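Local coordinates for reticulocyte binding protein (Streptococcus agalactiae COH1, PDB 3FAW), which probably hydrolyses alpha-1,6-glucosidic linkages in pullulan and related branched alpha-glucans as a pullulanase of the streptococcal cell surface, at residues S157-I162 against V172-L177; Y202-I207 against T238-F243; K213-D218 against N233-T238; D218-S223 against S350-S355. One frame throughout, in Å; residues are numbered along the deposited sequence.

How the interactions relate
Together the four contacts lead from the antiparallel sheet of a CBM48 module to a loop of the catalytic domain. Interaction 1 pairs strands 157-164 and 170-179; the first of these also pairs with strand 202-209, which interaction 2 joins to strand 241-242, and the centres of these two contacts lie about 10 Å apart. Interaction 3, centred about 8 Å from interaction 2, is nested within the loop that interaction 2 closes and shares Thr238 with it. Interaction 4 shares Asp218 with interaction 3, and Asp218 OD2 lies 2.7 Å from Tyr203 OH, a probable hydrogen bond to interaction 2. A calcium ion sits in interaction 2, and the side chain of Ser223 in interaction 4 is about 9 Å from it.

Interaction 1: residues S157-I162 against V172-L177; sequences SVTMII and VATTPL
Met160 and Thr175 form a hydrogen-bonded antiparallel pair, each backbone N donating to the other's O: Met160 N to Thr175 O at 3.0 Å, and Thr175 N to Met160 O at 3.1 Å. Two residues along, Ile162 and Ala173 sit opposite each other, with Ile162 N bound to Ala173 O at 2.8 Å, but here the ladder slips. Val172 N, one residue beyond, donates to Ile162 O at 2.9 Å in an almost straight bond (177°), so that Val172 and Ala173 both face Ile162 in a classic beta bulge. With chi1 at -66°, Val172 places CG2 between its own N and carbonyl carbon, and this methyl reaches Ile162 O at 3.4 Å while crossing the isoleucine side chain at about a right angle. At the other end Leu177 N closes the ladder on Val158 O, and Leu177 CD1 lies 4.0 Å from Met160 CB. A water extends the pairing there, accepting from Val158 N and donating to Leu177 O. Thr159 lies on the sheet face of Ile161 and Thr174, its CG2 being 3.5 Å from Thr175 O. Leu189 packs against the face of Met160, Ile162 and Thr175. Within the sheet, strand 157-164 pairs antiparallel with strand 202-209, as strand 170-179 does with strand 184-189.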
loop_
_atom_site.group_PDB
_atom_site.type_symbol
_atom_site.label_atom_id
_atom_site.label_comp_id
_atom_site.label_asym_id
_atom_site.label_seq_id
_atom_site.Cartn_x
_atom_site.Cartn_y
_atom_site.Cartn_z
ATOM N N SER A 157 -29.939 -9.678 18.303
ATOM C CA SER A 157 -30.571 -8.398 18.011
ATOM C C SER A 157 -29.524 -7.366 17.616
ATOM O O SER A 157 -28.369 -7.448 18.040
ATOM C CB SER A 157 -31.348 -7.906 19.232
ATOM O OG SER A 157 -30.468 -7.636 20.314
ATOM N N VAL A 158 -29.937 -6.405 16.798
ATOM C CA VAL A 158 -29.079 -5.301 16.389
ATOM C C VAL A 158 -29.869 -4.005 16.554
ATOM O O VAL A 158 -31.008 -3.900 16.092
ATOM C CB VAL A 158 -28.582 -5.468 14.935
ATOM C CG1 VAL A 158 -27.762 -4.261 14.496
ATOM C CG2 VAL A 158 -27.746 -6.744 14.802
ATOM N N THR A 159 -29.263 -3.039 17.243
ATOM C CA THR A 159 -29.879 -1.742 17.505
ATOM C C THR A 159 -28.949 -0.629 17.039
ATOM O O THR A 159 -27.754 -0.667 17.320
ATOM C CB THR A 159 -30.143 -1.564 19.014
ATOM O OG1 THR A 159 -30.975 -2.634 19.485
ATOM C CG2 THR A 159 -30.814 -0.228 19.300
ATOM N N MET A 160 -29.497 0.353 16.324
ATOM C CA MET A 160 -28.736 1.535 15.935
ATOM C C MET A 160 -28.859 2.609 17.015
ATOM O O MET A 160 -29.954 2.892 17.499
ATOM C CB MET A 160 -29.226 2.094 14.597
ATOM C CG MET A 160 -28.322 3.180 14.021
ATOM S SD MET A 160 -29.046 4.092 12.644
ATOM C CE MET A 160 -28.808 2.947 11.280
ATOM N N ILE A 161 -27.725 3.192 17.390
ATOM C CA ILE A 161 -27.689 4.322 18.306
ATOM C C ILE A 161 -27.270 5.545 17.506
ATOM O O ILE A 161 -26.242 5.517 16.831
ATOM C CB ILE A 161 -26.671 4.110 19.447
ATOM C CG1 ILE A 161 -26.913 2.775 20.154
ATOM C CG2 ILE A 161 -26.751 5.264 20.445
ATOM C CD1 ILE A 161 -25.897 2.478 21.234
ATOM N N ILE A 162 -28.063 6.612 17.590
ATOM C CA ILE A 162 -27.842 7.809 16.780
ATOM C C ILE A 162 -27.367 8.970 17.652
ATOM O O ILE A 162 -27.926 9.220 18.723
ATOM C CB ILE A 162 -29.115 8.191 15.989
ATOM C CG1 ILE A 162 -29.560 7.012 15.116
ATOM C CG2 ILE A 162 -28.864 9.415 15.125
ATOM C CD1 ILE A 162 -30.740 7.303 14.209
ATOM N N VAL A 172 -29.286 10.751 20.773
ATOM C CA VAL A 172 -30.576 11.394 20.478
ATOM C C VAL A 172 -31.700 10.408 20.108
ATOM O O VAL A 172 -32.879 10.756 20.197
ATOM C CB VAL A 172 -30.444 12.474 19.363
ATOM C CG1 VAL A 172 -29.574 13.636 19.841
ATOM C CG2 VAL A 172 -29.888 11.875 18.079
ATOM N N ALA A 173 -31.343 9.187 19.709
ATOM C CA ALA A 173 -32.335 8.174 19.331
ATOM C C ALA A 173 -31.727 6.782 19.210
ATOM O O ALA A 173 -30.531 6.640 18.943
ATOM C CB ALA A 173 -32.994 8.556 18.016
ATOM N N THR A 174 -32.561 5.759 19.412
ATOM C CA THR A 174 -32.191 4.373 19.119
ATOM C C THR A 174 -33.367 3.646 18.465
ATOM O O THR A 174 -34.528 3.963 18.739
ATOM C CB THR A 174 -31.770 3.580 20.383
ATOM O OG1 THR A 174 -32.936 3.107 21.066
ATOM C CG2 THR A 174 -30.925 4.432 21.324
ATOM N N THR A 175 -33.063 2.666 17.615
ATOM C CA THR A 175 -34.092 1.925 16.887
ATOM C C THR A 175 -33.622 0.497 16.564
ATOM O O THR A 175 -32.460 0.300 16.214
ATOM C CB THR A 175 -34.490 2.673 15.588
ATOM O OG1 THR A 175 -35.659 2.076 15.014
ATOM C CG2 THR A 175 -33.348 2.666 14.570
ATOM N N PRO A 176 -34.521 -0.502 16.689
ATOM C CA PRO A 176 -34.137 -1.884 16.404
ATOM C C PRO A 176 -34.202 -2.206 14.915
ATOM O O PRO A 176 -35.110 -1.743 14.223
ATOM C CB PRO A 176 -35.189 -2.693 17.162
ATOM C CG PRO A 176 -36.403 -1.840 17.116
ATOM C CD PRO A 176 -35.936 -0.408 17.095
ATOM N N LEU A 177 -33.243 -2.990 14.429
ATOM C CA LEU A 177 -33.261 -3.466 13.046
ATOM C C LEU A 177 -33.918 -4.844 12.969
ATOM O O LEU A 177 -34.029 -5.545 13.983
ATOM C CB LEU A 177 -31.841 -3.502 12.463
ATOM C CG LEU A 177 -31.278 -2.138 12.027
ATOM C CD1 LEU A 177 -31.048 -1.237 13.230
ATOM C CD2 LEU A 177 -29.995 -2.296 11.215
HETATM O O HOH W 1 -32.967 -6.270 16.363
#

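Interaction 2: residues Y202-I207 against T238-F243; sequences YYLYEI and TAKAAF. With CA (calcium ion), chain B.
A two-residue antiparallel ladder, Tyr202 with Ala242 (non-hydrogen-bonded pair) and Tyr203 with Ala241 (hydrogen-bonded pair), adds strand 241-242 to the CBM48 sheet beside a calcium site. Tyr203 N donates to Ala241 O at 2.9 Å, arriving from above the carbonyl plane, and the return bond from Ala241 N to Tyr203 O is weak. The two tyrosines leave on opposite faces of the sheet. The chi1 of Tyr203, 67°, sets CG between the backbone N and carbonyl carbon. Ala241 CB lies over one face of its ring, 3.5 Å from the centroid in a CH-pi contact, and the CE1 corner of Phe243 lies over the opposite one. Those two rings are nearly parallel, with planes at 8°, yet slid so far apart that they barely overlap; only their margins lie one above the other, Phe243 CE1 being 3.2 Å from Tyr203 CD2. Beyond the ring, Tyr203 OH is hydrogen-bonded to Asp218 OD2. Tyr202 receives its partners at the ring edge, where Ala242 CB is 3.6 Å from CD2, and its OH reaches the calcium ion at 2.6 Å. Four waters and the carbonyl oxygens of Lys165 and Lys363 complete the metal's shell. Leu204 slides its CD2 past Thr238 OG1, which donates to Ala239 O. The pairing gives the antiparallel sheet of a CBM48 module a two-residue strand, with a calcium-bound tyrosine at the ladder's end.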
loop_
_atom_site.group_PDB
_atom_site.type_symbol
_atom_site.label_atom_id
_atom_site.label_comp_id
_atom_site.label_asym_id
_atom_site.label_seq_id
_atom_site.Cartn_x
_atom_site.Cartn_y
_atom_site.Cartn_z
ATOM N N TYR A 202 -24.473 10.950 13.433
ATOM C CA TYR A 202 -23.560 9.818 13.582
ATOM C C TYR A 202 -24.275 8.605 14.179
ATOM O O TYR A 202 -25.299 8.751 14.841
ATOM C CB TYR A 202 -22.371 10.210 14.456
ATOM C CG TYR A 202 -21.671 11.473 14.015
ATOM C CD1 TYR A 202 -21.742 12.640 14.779
ATOM C CD2 TYR A 202 -20.942 11.509 12.834
ATOM C CE1 TYR A 202 -21.088 13.803 14.376
ATOM C CE2 TYR A 202 -20.296 12.671 12.419
ATOM C CZ TYR A 202 -20.370 13.810 13.192
ATOM O OH TYR A 202 -19.717 14.951 12.784
ATOM N N TYR A 203 -23.738 7.411 13.929
ATOM C CA TYR A 203 -24.365 6.179 14.402
ATOM C C TYR A 203 -23.379 5.055 14.734
ATOM O O TYR A 203 -22.311 4.933 14.126
ATOM C CB TYR A 203 -25.419 5.681 13.393
ATOM C CG TYR A 203 -24.867 5.218 12.061
ATOM C CD1 TYR A 203 -24.703 3.859 11.783
ATOM C CD2 TYR A 203 -24.511 6.135 11.075
ATOM C CE1 TYR A 203 -24.198 3.429 10.562
ATOM C CE2 TYR A 203 -24.005 5.714 9.851
ATOM C CZ TYR A 203 -23.852 4.362 9.601
ATOM O OH TYR A 203 -23.349 3.951 8.388
ATOM N N LEU A 204 -23.757 4.253 15.729
ATOM C CA LEU A 204 -23.108 2.979 16.017
ATOM C C LEU A 204 -24.185 1.896 16.020
ATOM O O LEU A 204 -25.375 2.204 16.101
ATOM C CB LEU A 204 -22.397 3.016 17.372
ATOM C CG LEU A 204 -21.135 3.878 17.491
ATOM C CD1 LEU A 204 -20.667 3.941 18.940
ATOM C CD2 LEU A 204 -20.014 3.363 16.594
ATOM N N TYR A 205 -23.764 0.636 15.917
ATOM C CA TYR A 205 -24.675 -0.502 16.063
ATOM C C TYR A 205 -24.344 -1.268 17.336
ATOM O O TYR A 205 -23.187 -1.617 17.563
ATOM C CB TYR A 205 -24.561 -1.453 14.869
ATOM C CG TYR A 205 -25.183 -0.936 13.596
ATOM C CD1 TYR A 205 -26.557 -0.720 13.509
ATOM C CD2 TYR A 205 -24.402 -0.677 12.469
ATOM C CE1 TYR A 205 -27.136 -0.250 12.336
ATOM C CE2 TYR A 205 -24.975 -0.211 11.291
ATOM C CZ TYR A 205 -26.342 -0.003 11.234
ATOM O OH TYR A 205 -26.915 0.468 10.076
ATOM N N GLU A 206 -25.357 -1.530 18.157
ATOM C CA GLU A 206 -25.198 -2.388 19.329
ATOM C C GLU A 206 -25.711 -3.792 19.022
ATOM O O GLU A 206 -26.904 -3.987 18.772
ATOM C CB GLU A 206 -25.920 -1.813 20.550
ATOM C CG GLU A 206 -25.554 -2.526 21.850
ATOM C CD GLU A 206 -26.166 -1.869 23.074
ATOM O OE1 GLU A 206 -27.408 -1.766 23.135
ATOM O OE2 GLU A 206 -25.403 -1.461 23.974
ATOM N N ILE A 207 -24.799 -4.760 19.041
ATOM C CA ILE A 207 -25.116 -6.144 18.703
ATOM C C ILE A 207 -25.189 -6.972 19.975
ATOM O O ILE A 207 -24.298 -6.900 20.814
ATOM C CB ILE A 207 -24.059 -6.752 17.751
ATOM C CG1 ILE A 207 -23.971 -5.926 16.463
ATOM C CG2 ILE A 207 -24.402 -8.207 17.415
ATOM C CD1 ILE A 207 -23.000 -6.482 15.439
ATOM N N THR A 238 -14.417 2.683 19.023
ATOM C CA THR A 238 -14.247 2.957 17.606
ATOM C C THR A 238 -14.739 4.365 17.313
ATOM O O THR A 238 -15.420 4.987 18.133
ATOM C CB THR A 238 -15.058 1.975 16.717
ATOM O OG1 THR A 238 -16.465 2.206 16.891
ATOM C CG2 THR A 238 -14.730 0.532 17.056
ATOM N N ALA A 239 -14.397 4.860 16.132
ATOM C CA ALA A 239 -15.010 6.073 15.610
ATOM C C ALA A 239 -16.485 5.775 15.343
ATOM O O ALA A 239 -16.899 4.610 15.310
ATOM C CB ALA A 239 -14.308 6.525 14.333
ATOM N N LYS A 240 -17.277 6.828 15.174
ATOM C CA LYS A 240 -18.692 6.680 14.875
ATOM C C LYS A 240 -18.922 6.935 13.388
ATOM O O LYS A 240 -18.322 7.844 12.807
ATOM C CB LYS A 240 -19.521 7.650 15.723
ATOM C CG LYS A 240 -19.355 7.474 17.224
ATOM C CD LYS A 240 -20.226 8.459 17.998
ATOM C CE LYS A 240 -19.959 8.403 19.497
ATOM N NZ LYS A 240 -18.658 9.055 19.865
ATOM N N ALA A 241 -19.781 6.130 12.771
ATOM C CA ALA A 241 -20.129 6.328 11.360
ATOM C C ALA A 241 -20.955 7.604 11.186
ATOM O O ALA A 241 -21.519 8.119 12.149
ATOM C CB ALA A 241 -20.883 5.125 10.821
ATOM N N ALA A 242 -21.011 8.115 9.960
ATOM C CA ALA A 242 -21.752 9.346 9.667
ATOM C C ALA A 242 -22.696 9.133 8.495
ATOM O O ALA A 242 -22.386 8.376 7.570
ATOM C CB ALA A 242 -20.790 10.490 9.362
ATOM N N PHE A 243 -23.847 9.802 8.539
ATOM C CA PHE A 243 -24.790 9.779 7.422
ATOM C C PHE A 243 -24.396 10.859 6.418
ATOM O O PHE A 243 -24.487 12.049 6.719
ATOM C CB PHE A 243 -26.234 9.995 7.898
ATOM C CG PHE A 243 -26.733 8.931 8.842
ATOM C CD1 PHE A 243 -26.720 7.595 8.476
ATOM C CD2 PHE A 243 -27.237 9.271 10.090
ATOM C CE1 PHE A 243 -27.184 6.616 9.341
ATOM C CE2 PHE A 243 -27.699 8.293 10.964
ATOM C CZ PHE A 243 -27.674 6.967 10.587
HETATM CA CA CA B . -20.401 17.414 13.193
HETATM O O HOH W 2 -20.061 19.551 14.334
HETATM O O HOH W 3 -19.372 16.778 15.257
HETATM O O HOH W 4 -21.479 19.064 11.706
HETATM O O HOH W 5 -21.983 16.331 11.562
#

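Interaction 3: residues K213-D218 against N233-T238; sequences KVKILD and NDDIKT
Lys215 reaches across to Asp235 with a chain that is fully extended beyond CG. Its CB lies 3.9 Å from Asp235 O; farther out, CD rests on Ile236 CG1 at 4.0 Å while also passing the carboxylate, and CE comes within 3.4 Å of Asp235 OD1. At the tip, NZ makes a salt bridge, bonding to Asp235 OD2 at 2.9 Å through the syn lone pair of that oxygen, with only a weak second bond to OD1. Asp235 meets it halfway, since a chi1 of -177° turns CG anti to the backbone N and brings the carboxylate to the end of the lysine chain. From end to end, residues 214-217 and 235-238 run in nearly the same direction, 19° apart, but too far apart for direct backbone bonds, and waters fill in. One accepts from Lys215 N and donates to Asp235 O at 2.7 Å. A second donates to both Lys215 O and Thr238 OG1 and accepts from Lys237 N, gripping three polar atoms at once. Lys237 NZ passes Val214 CG2 at 3.4 Å, the two side chains crossing at about a right angle, on its way to a salt bridge with Asp403. Leu217 CB packs against Thr238 OG1. The backbone that carries Asp235 is braced by Asn233, whose OD1 accepts from both Asp235 N and Ile236 N, the latter at 2.7 Å and nearly in line with the side-chain C=O, while Asn233 N returns a bond to Ile236 O. This is an Asx turn within an Asx motif, presenting a loop carboxylate to a lysine of the adjoining strand.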
loop_
_atom_site.group_PDB
_atom_site.type_symbol
_atom_site.label_atom_id
_atom_site.label_comp_id
_atom_site.label_asym_id
_atom_site.label_seq_id
_atom_site.Cartn_x
_atom_site.Cartn_y
_atom_site.Cartn_z
ATOM N N LYS A 213 -23.229 -7.581 25.009
ATOM C CA LYS A 213 -23.567 -6.497 24.088
ATOM C C LYS A 213 -22.291 -5.750 23.716
ATOM O O LYS A 213 -21.432 -5.530 24.569
ATOM C CB LYS A 213 -24.540 -5.508 24.733
ATOM C CG LYS A 213 -25.967 -5.997 24.876
ATOM C CD LYS A 213 -26.827 -4.922 25.530
ATOM C CE LYS A 213 -28.268 -5.374 25.724
ATOM N NZ LYS A 213 -28.377 -6.527 26.660
ATOM N N VAL A 214 -22.170 -5.350 22.453
ATOM C CA VAL A 214 -21.015 -4.562 22.019
ATOM C C VAL A 214 -21.396 -3.544 20.937
ATOM O O VAL A 214 -22.267 -3.804 20.111
ATOM C CB VAL A 214 -19.861 -5.480 21.540
ATOM C CG1 VAL A 214 -20.197 -6.147 20.202
ATOM C CG2 VAL A 214 -18.557 -4.697 21.462
ATOM N N LYS A 215 -20.741 -2.385 20.963
ATOM C CA LYS A 215 -21.021 -1.303 20.013
ATOM C C LYS A 215 -19.981 -1.294 18.898
ATOM O O LYS A 215 -18.778 -1.167 19.164
ATOM C CB LYS A 215 -21.074 0.046 20.739
ATOM C CG LYS A 215 -22.232 0.137 21.738
ATOM C CD LYS A 215 -22.196 1.397 22.598
ATOM C CE LYS A 215 -23.307 1.356 23.648
ATOM N NZ LYS A 215 -23.351 2.565 24.517
ATOM N N ILE A 216 -20.447 -1.426 17.655
ATOM C CA ILE A 216 -19.553 -1.618 16.500
ATOM C C ILE A 216 -19.636 -0.498 15.455
ATOM O O ILE A 216 -20.586 0.289 15.431
ATOM C CB ILE A 216 -19.767 -3.019 15.821
ATOM C CG1 ILE A 216 -21.117 -3.119 15.102
ATOM C CG2 ILE A 216 -19.645 -4.139 16.858
ATOM C CD1 ILE A 216 -21.124 -2.588 13.688
ATOM N N LEU A 217 -18.620 -0.446 14.596
ATOM C CA LEU A 217 -18.525 0.553 13.529
ATOM C C LEU A 217 -18.950 -0.078 12.215
ATOM O O LEU A 217 -18.387 -1.089 11.804
ATOM C CB LEU A 217 -17.088 1.083 13.415
ATOM C CG LEU A 217 -16.737 1.923 12.178
ATOM C CD1 LEU A 217 -17.699 3.095 12.026
ATOM C CD2 LEU A 217 -15.287 2.423 12.235
ATOM N N ASP A 218 -19.949 0.519 11.566
ATOM C CA ASP A 218 -20.403 0.078 10.248
ATOM C C ASP A 218 -19.203 -0.019 9.294
ATOM O O ASP A 218 -18.577 0.997 8.983
ATOM C CB ASP A 218 -21.444 1.067 9.707
ATOM C CG ASP A 218 -22.124 0.587 8.437
ATOM O OD1 ASP A 218 -21.756 -0.482 7.901
ATOM O OD2 ASP A 218 -23.043 1.291 7.966
ATOM N N ASN A 233 -12.877 3.980 25.279
ATOM C CA ASN A 233 -13.113 3.317 26.569
ATOM C C ASN A 233 -13.641 1.890 26.357
ATOM O O ASN A 233 -13.621 1.386 25.234
ATOM C CB ASN A 233 -14.029 4.166 27.478
ATOM C CG ASN A 233 -15.402 4.432 26.875
ATOM O OD1 ASN A 233 -15.980 3.582 26.205
ATOM N ND2 ASN A 233 -15.937 5.623 27.135
ATOM N N ASP A 234 -14.085 1.239 27.430
ATOM C CA ASP A 234 -14.599 -0.134 27.354
ATOM C C ASP A 234 -15.922 -0.238 26.584
ATOM O O ASP A 234 -16.241 -1.298 26.040
ATOM C CB ASP A 234 -14.779 -0.718 28.763
ATOM C CG ASP A 234 -13.455 -0.952 29.483
ATOM O OD1 ASP A 234 -12.392 -0.936 28.826
ATOM O OD2 ASP A 234 -13.482 -1.155 30.716
ATOM N N ASP A 235 -16.681 0.858 26.544
ATOM C CA ASP A 235 -18.002 0.873 25.930
ATOM C C ASP A 235 -17.945 1.264 24.451
ATOM O O ASP A 235 -18.459 0.551 23.590
ATOM C CB ASP A 235 -18.909 1.840 26.685
ATOM C CG ASP A 235 -20.319 1.856 26.144
ATOM O OD1 ASP A 235 -20.908 0.764 26.004
ATOM O OD2 ASP A 235 -20.835 2.960 25.863
ATOM N N ILE A 236 -17.336 2.412 24.170
ATOM C CA ILE A 236 -17.168 2.887 22.797
ATOM C C ILE A 236 -15.674 2.927 22.473
ATOM O O ILE A 236 -14.927 3.710 23.057
ATOM C CB ILE A 236 -17.814 4.274 22.604
ATOM C CG1 ILE A 236 -19.341 4.156 22.681
ATOM C CG2 ILE A 236 -17.400 4.877 21.273
ATOM C CD1 ILE A 236 -20.060 5.480 22.889
ATOM N N LYS A 237 -15.250 2.069 21.546
ATOM C CA LYS A 237 -13.826 1.888 21.232
ATOM C C LYS A 237 -13.529 1.999 19.736
ATOM O O LYS A 237 -12.516 1.488 19.245
ATOM C CB LYS A 237 -13.322 0.550 21.797
ATOM C CG LYS A 237 -14.278 -0.632 21.671
ATOM C CD LYS A 237 -13.629 -1.899 22.242
ATOM C CE LYS A 237 -14.646 -2.965 22.602
ATOM N NZ LYS A 237 -15.309 -3.574 21.420
ATOM N N THR A 238 -14.417 2.683 19.023
ATOM C CA THR A 238 -14.247 2.957 17.606
ATOM C C THR A 238 -14.739 4.365 17.313
ATOM O O THR A 238 -15.420 4.987 18.133
ATOM C CB THR A 238 -15.058 1.975 16.717
ATOM O OG1 THR A 238 -16.465 2.206 16.891
ATOM C CG2 THR A 238 -14.730 0.532 17.056
HETATM O O HOH W 6 -17.397 1.406 19.337
HETATM O O HOH W 7 -20.094 -1.591 23.737
#

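Interaction 4: residues D218-S223 against S350-S355; sequences DPYAKS and SYFALS
At the junction between the CBM48 module and the catalytic alpha-amylase barrel, a type I turn from Asp218 to Ala221 receives the ring of Phe352. The Phe352 ring meets that of Tyr220 obliquely, planes at 31°, with CE2 over the centre of the tyrosine face and CZ 3.4 Å from Tyr220 CE2. Tyr220 CA adds a CH-pi contact over a face of Phe352, and Pro219 O lies 3.1 Å from its CD2. Lys222 runs alongside the same ring, bent at chi2 (-58°) and again near the end, which brings NZ back to Tyr220 O at 2.6 Å in the carbonyl plane. Both loops are braced from within: Asp218 OD1 accepts from Tyr220 N in an Asx turn, and Ser350 OG accepts from Ala353 N at 3.0 Å in an ST motif. No direct hydrogen bond crosses; four waters do, one of them joining Asp218 O to Ser350 OG and another Pro219 O to Tyr351 N. Ala353 CB meanwhile touches Ser223 CA at 3.8 Å. Tyr220 OH is hydrogen-bonded to Asp440 OD2 and its side chain touches Arg436, both of helix 432-449; Lys222 touches Tyr444 there. Strand 241-242 meets Ala221 and Ser223, and helix 367-381 touches Ser223 and Leu354.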
loop_
_atom_site.group_PDB
_atom_site.type_symbol
_atom_site.label_atom_id
_atom_site.label_comp_id
_atom_site.label_asym_id
_atom_site.label_seq_id
_atom_site.Cartn_x
_atom_site.Cartn_y
_atom_site.Cartn_z
ATOM N N ASP A 218 -19.949 0.519 11.566
ATOM C CA ASP A 218 -20.403 0.078 10.248
ATOM C C ASP A 218 -19.203 -0.019 9.294
ATOM O O ASP A 218 -18.577 0.997 8.983
ATOM C CB ASP A 218 -21.444 1.067 9.707
ATOM C CG ASP A 218 -22.124 0.587 8.437
ATOM O OD1 ASP A 218 -21.756 -0.482 7.901
ATOM O OD2 ASP A 218 -23.043 1.291 7.966
ATOM N N PRO A 219 -18.860 -1.244 8.842
ATOM C CA PRO A 219 -17.721 -1.366 7.928
ATOM C C PRO A 219 -17.912 -0.667 6.576
ATOM O O PRO A 219 -16.926 -0.326 5.937
ATOM C CB PRO A 219 -17.548 -2.885 7.751
ATOM C CG PRO A 219 -18.783 -3.501 8.236
ATOM C CD PRO A 219 -19.465 -2.549 9.164
ATOM N N TYR A 220 -19.163 -0.454 6.167
ATOM C CA TYR A 220 -19.494 0.234 4.916
ATOM C C TYR A 220 -19.784 1.725 5.107
ATOM O O TYR A 220 -20.351 2.363 4.222
ATOM C CB TYR A 220 -20.688 -0.456 4.239
ATOM C CG TYR A 220 -20.293 -1.691 3.476
ATOM C CD1 TYR A 220 -19.899 -2.843 4.151
ATOM C CD2 TYR A 220 -20.289 -1.709 2.084
ATOM C CE1 TYR A 220 -19.521 -3.978 3.467
ATOM C CE2 TYR A 220 -19.910 -2.848 1.386
ATOM C CZ TYR A 220 -19.527 -3.980 2.089
ATOM O OH TYR A 220 -19.150 -5.122 1.433
ATOM N N ALA A 221 -19.387 2.274 6.253
ATOM C CA ALA A 221 -19.519 3.705 6.537
ATOM C C ALA A 221 -18.749 4.563 5.525
ATOM O O ALA A 221 -17.566 4.320 5.270
ATOM C CB ALA A 221 -19.034 4.007 7.963
ATOM N N LYS A 222 -19.429 5.560 4.959
ATOM C CA LYS A 222 -18.850 6.432 3.935
ATOM C C LYS A 222 -18.175 7.672 4.522
ATOM O O LYS A 222 -17.424 8.358 3.829
ATOM C CB LYS A 222 -19.925 6.853 2.923
ATOM C CG LYS A 222 -20.651 5.686 2.237
ATOM C CD LYS A 222 -19.695 4.757 1.486
ATOM C CE LYS A 222 -20.434 3.614 0.810
ATOM N NZ LYS A 222 -21.094 2.709 1.796
ATOM N N SER A 223 -18.468 7.973 5.785
ATOM C CA SER A 223 -17.724 8.987 6.537
ATOM C C SER A 223 -17.872 8.740 8.039
ATOM O O SER A 223 -18.555 7.797 8.458
ATOM C CB SER A 223 -18.173 10.410 6.168
ATOM O OG SER A 223 -17.222 11.379 6.610
ATOM N N SER A 350 -11.209 2.080 8.788
ATOM C CA SER A 350 -12.249 1.933 7.760
ATOM C C SER A 350 -11.634 1.747 6.374
ATOM O O SER A 350 -10.519 2.212 6.108
ATOM C CB SER A 350 -13.190 3.145 7.755
ATOM O OG SER A 350 -14.266 2.970 6.836
ATOM N N TYR A 351 -12.372 1.058 5.504
ATOM C CA TYR A 351 -11.953 0.827 4.118
ATOM C C TYR A 351 -12.773 1.636 3.109
ATOM O O TYR A 351 -12.456 1.642 1.925
ATOM C CB TYR A 351 -12.003 -0.673 3.789
ATOM C CG TYR A 351 -10.964 -1.475 4.547
ATOM C CD1 TYR A 351 -9.610 -1.147 4.459
ATOM C CD2 TYR A 351 -11.325 -2.546 5.360
ATOM C CE1 TYR A 351 -8.649 -1.858 5.150
ATOM C CE2 TYR A 351 -10.361 -3.273 6.060
ATOM C CZ TYR A 351 -9.025 -2.919 5.951
ATOM O OH TYR A 351 -8.060 -3.620 6.633
ATOM N N PHE A 352 -13.809 2.320 3.599
ATOM C CA PHE A 352 -14.654 3.210 2.791
ATOM C C PHE A 352 -14.560 4.666 3.243
ATOM O O PHE A 352 -14.572 5.579 2.418
ATOM C CB PHE A 352 -16.126 2.796 2.904
ATOM C CG PHE A 352 -16.454 1.489 2.254
ATOM C CD1 PHE A 352 -17.009 1.451 0.982
ATOM C CD2 PHE A 352 -16.240 0.293 2.928
ATOM C CE1 PHE A 352 -17.333 0.239 0.384
ATOM C CE2 PHE A 352 -16.557 -0.921 2.334
ATOM C CZ PHE A 352 -17.105 -0.946 1.062
ATOM N N ALA A 353 -14.508 4.874 4.560
ATOM C CA ALA A 353 -14.519 6.211 5.144
ATOM C C ALA A 353 -13.115 6.824 5.218
ATOM O O ALA A 353 -12.178 6.198 5.722
ATOM C CB ALA A 353 -15.156 6.173 6.525
ATOM N N LEU A 354 -12.994 8.056 4.723
ATOM C CA LEU A 354 -11.726 8.788 4.699
ATOM C C LEU A 354 -11.314 9.227 6.093
ATOM O O LEU A 354 -12.153 9.393 6.978
ATOM C CB LEU A 354 -11.836 10.032 3.806
ATOM C CG LEU A 354 -12.106 9.787 2.319
ATOM C CD1 LEU A 354 -12.350 11.101 1.565
ATOM C CD2 LEU A 354 -10.973 9.008 1.685
ATOM N N SER A 355 -10.012 9.417 6.273
ATOM C CA SER A 355 -9.473 9.981 7.501
ATOM C C SER A 355 -9.879 11.449 7.607
ATOM O O SER A 355 -9.949 12.160 6.599
ATOM C CB SER A 355 -7.947 9.859 7.508
ATOM O OG SER A 355 -7.387 10.429 8.679
HETATM O O HOH W 8 -15.982 1.684 8.632
HETATM O O HOH W 9 -14.245 -0.626 6.572
HETATM O O HOH W 10 -15.181 9.849 4.066
HETATM O O HOH W 11 -15.977 7.875 1.675
#